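Local coordinates for lipid II:glycine glycyltransferase (Staphylococcus aureus, PDB 6SNR), which probably adds the first glycine of the pentaglycine interpeptide bridge to the lysine of lipid II, with glycyl-tRNA as donor, in peptidoglycan synthesis, at residues A[20-25]-A[315-320]. Sequence-based numbering, arbitrary orientation.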
loop_
_atom_site.group_PDB
_atom_site.type_symbol
_atom_site.label_atom_id
_atom_site.label_comp_id
_atom_site.label_asym_id
_atom_site.label_seq_id
_atom_site.Cartn_x
_atom_site.Cartn_y
_atom_site.Cartn_z
ATOM N N ASN A 20 -11.421 11.297 -8.113
ATOM C CA ASN A 20 -11.490 11.487 -6.666
ATOM C C ASN A 20 -12.055 10.319 -5.864
ATOM O O ASN A 20 -12.393 10.489 -4.694
ATOM C CB ASN A 20 -12.255 12.771 -6.339
ATOM C CG ASN A 20 -11.550 14.022 -6.856
ATOM O OD1 ASN A 20 -10.323 14.069 -6.981
ATOM N ND2 ASN A 20 -12.323 15.078 -7.071
ATOM N N GLY A 21 -12.154 9.147 -6.493
ATOM C CA GLY A 21 -12.430 7.921 -5.792
ATOM C C GLY A 21 -11.322 7.478 -4.859
ATOM O O GLY A 21 -10.207 8.020 -4.899
ATOM N N ASP A 22 -11.643 6.541 -3.976
ATOM C CA ASP A 22 -10.678 6.078 -2.967
ATOM C C ASP A 22 -11.190 4.788 -2.399
ATOM O O ASP A 22 -12.434 4.562 -2.314
ATOM C CB ASP A 22 -10.461 7.110 -1.838
ATOM C CG ASP A 22 -9.249 6.785 -0.981
ATOM O OD1 ASP A 22 -8.122 7.054 -1.510
ATOM O OD2 ASP A 22 -9.379 6.217 0.114
ATOM N N LEU A 23 -10.261 3.964 -1.927
ATOM C CA LEU A 23 -10.556 2.765 -1.150
ATOM C C LEU A 23 -11.600 3.016 -0.013
ATOM O O LEU A 23 -12.487 2.176 0.235
ATOM C CB LEU A 23 -9.260 2.230 -0.538
ATOM C CG LEU A 23 -9.315 1.049 0.378
ATOM C CD1 LEU A 23 -9.764 -0.179 -0.407
ATOM C CD2 LEU A 23 -7.975 0.826 1.111
ATOM N N LEU A 24 -11.478 4.137 0.702
ATOM C CA LEU A 24 -12.287 4.360 1.890
ATOM C C LEU A 24 -13.752 4.724 1.563
ATOM O O LEU A 24 -14.542 4.827 2.494
ATOM C CB LEU A 24 -11.623 5.429 2.788
ATOM C CG LEU A 24 -10.211 5.184 3.290
ATOM C CD1 LEU A 24 -9.848 6.062 4.505
ATOM C CD2 LEU A 24 -9.724 3.763 3.415
ATOM N N GLN A 25 -14.090 4.846 0.263
ATOM C CA GLN A 25 -15.460 5.040 -0.205
ATOM C C GLN A 25 -16.104 3.778 -0.796
ATOM O O GLN A 25 -17.252 3.843 -1.272
ATOM C CB GLN A 25 -15.571 6.204 -1.146
ATOM C CG GLN A 25 -15.388 7.563 -0.459
ATOM C CD GLN A 25 -16.623 7.888 0.382
ATOM O OE1 GLN A 25 -16.644 7.835 1.661
ATOM N NE2 GLN A 25 -17.639 8.139 -0.317
ATOM N N LYS A 315 -5.990 3.225 -8.357
ATOM C CA LYS A 315 -5.175 3.457 -7.139
ATOM C C LYS A 315 -4.870 2.135 -6.454
ATOM O O LYS A 315 -5.757 1.346 -6.185
ATOM C CB LYS A 315 -5.908 4.398 -6.135
ATOM C CG LYS A 315 -6.122 5.794 -6.672
ATOM C CD LYS A 315 -6.931 6.659 -5.726
ATOM C CE LYS A 315 -7.125 8.020 -6.366
ATOM N NZ LYS A 315 -7.827 8.958 -5.464
ATOM N N SER A 316 -3.585 1.906 -6.142
ATOM C CA SER A 316 -3.203 0.819 -5.284
ATOM C C SER A 316 -2.577 1.358 -4.019
ATOM O O SER A 316 -2.062 2.490 -4.000
ATOM C CB SER A 316 -2.245 -0.182 -5.982
ATOM O OG SER A 316 -0.963 0.392 -6.235
ATOM N N TYR A 317 -2.626 0.557 -2.959
ATOM C CA TYR A 317 -2.180 0.974 -1.616
ATOM C C TYR A 317 -1.382 -0.101 -0.914
ATOM O O TYR A 317 -1.856 -1.215 -0.760
ATOM C CB TYR A 317 -3.368 1.322 -0.699
ATOM C CG TYR A 317 -4.428 2.248 -1.287
ATOM C CD1 TYR A 317 -5.369 1.764 -2.194
ATOM C CD2 TYR A 317 -4.540 3.571 -0.881
ATOM C CE1 TYR A 317 -6.318 2.595 -2.707
ATOM C CE2 TYR A 317 -5.493 4.424 -1.414
ATOM C CZ TYR A 317 -6.432 3.911 -2.291
ATOM O OH TYR A 317 -7.421 4.696 -2.832
ATOM N N TYR A 318 -0.164 0.247 -0.471
ATOM C CA TYR A 318 0.608 -0.580 0.445
ATOM C C TYR A 318 0.121 -0.275 1.847
ATOM O O TYR A 318 0.447 0.753 2.421
ATOM C CB TYR A 318 2.120 -0.218 0.269
ATOM C CG TYR A 318 3.007 -0.727 1.388
ATOM C CD1 TYR A 318 3.194 -2.074 1.581
ATOM C CD2 TYR A 318 3.612 0.133 2.254
ATOM C CE1 TYR A 318 4.016 -2.573 2.584
ATOM C CE2 TYR A 318 4.452 -0.341 3.257
ATOM C CZ TYR A 318 4.657 -1.693 3.402
ATOM O OH TYR A 318 5.471 -2.219 4.420
ATOM N N LEU A 319 -0.717 -1.148 2.380
ATOM C CA LEU A 319 -1.464 -0.876 3.612
ATOM C C LEU A 319 -0.688 -1.235 4.870
ATOM O O LEU A 319 -0.636 -0.452 5.792
ATOM C CB LEU A 319 -2.801 -1.634 3.576
ATOM C CG LEU A 319 -4.159 -0.960 3.845
ATOM C CD1 LEU A 319 -5.025 -1.732 4.826
ATOM C CD2 LEU A 319 -4.097 0.512 4.218
ATOM N N TYR A 320 -0.070 -2.416 4.895
ATOM C CA TYR A 320 0.674 -2.920 6.030
ATOM C C TYR A 320 1.793 -3.817 5.517
ATOM O O TYR A 320 1.593 -4.558 4.561
ATOM C CB TYR A 320 -0.215 -3.773 6.966
ATOM C CG TYR A 320 -1.273 -3.013 7.733
ATOM C CD1 TYR A 320 -0.941 -2.308 8.857
ATOM C CD2 TYR A 320 -2.618 -3.063 7.346
ATOM C CE1 TYR A 320 -1.905 -1.596 9.580
ATOM C CE2 TYR A 320 -3.595 -2.358 8.046
ATOM C CZ TYR A 320 -3.234 -1.648 9.165
ATOM O OH TYR A 320 -4.175 -0.949 9.872
#
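An Asx turn in the loop between helices 8-17 and 27-33 meets strand 315-323 here, where D22 and L23 close on the phenol end of Y317 and the carbonyl of G21 accepts the ammonium of K315. The hydroxyl of Y317 works both ways. Its OH donates to D22 OD1 at 2.8 Å. It also accepts from the backbone L23 N at 3.1 Å, a nearly straight bond. Two bonds on one oxygen fix the far end of a buried ring. D22 CG lies anti to the backbone N (chi1 -167°), which swings the carboxylate onto the hydroxyl, its plane almost perpendicular to the ring (83°). The phenol reaches OD1 from well above the carboxylate plane, while OD2 accepts from L24 N at 3.0 Å and closes the Asx turn; the same carboxylate thus shapes the loop and receives the tyrosine. L23 covers the ring on one face, its CB 3.7 Å from Y317 CE1 and CD2 also over that face. Beside the tyrosine, the extended K315 side chain carries its ammonium to the loop, NZ donating to G21 O at 2.6 Å, almost in line with the C=O bond. This ammonium also forms a salt bridge with D110; D22 OD1, 4.4 Å from K315 NZ, is too far for another but may still feel its charge. The buried contact sets the loop of this FemABX-family protein between its two mixed sheets: D22 and L24 lean on R74 of strand 68-78 in one, whereas Y317 lies on a strand of the other, its backbone bonded to M310 of strand 302-312 and its side chain touching D353 of strand 351-356.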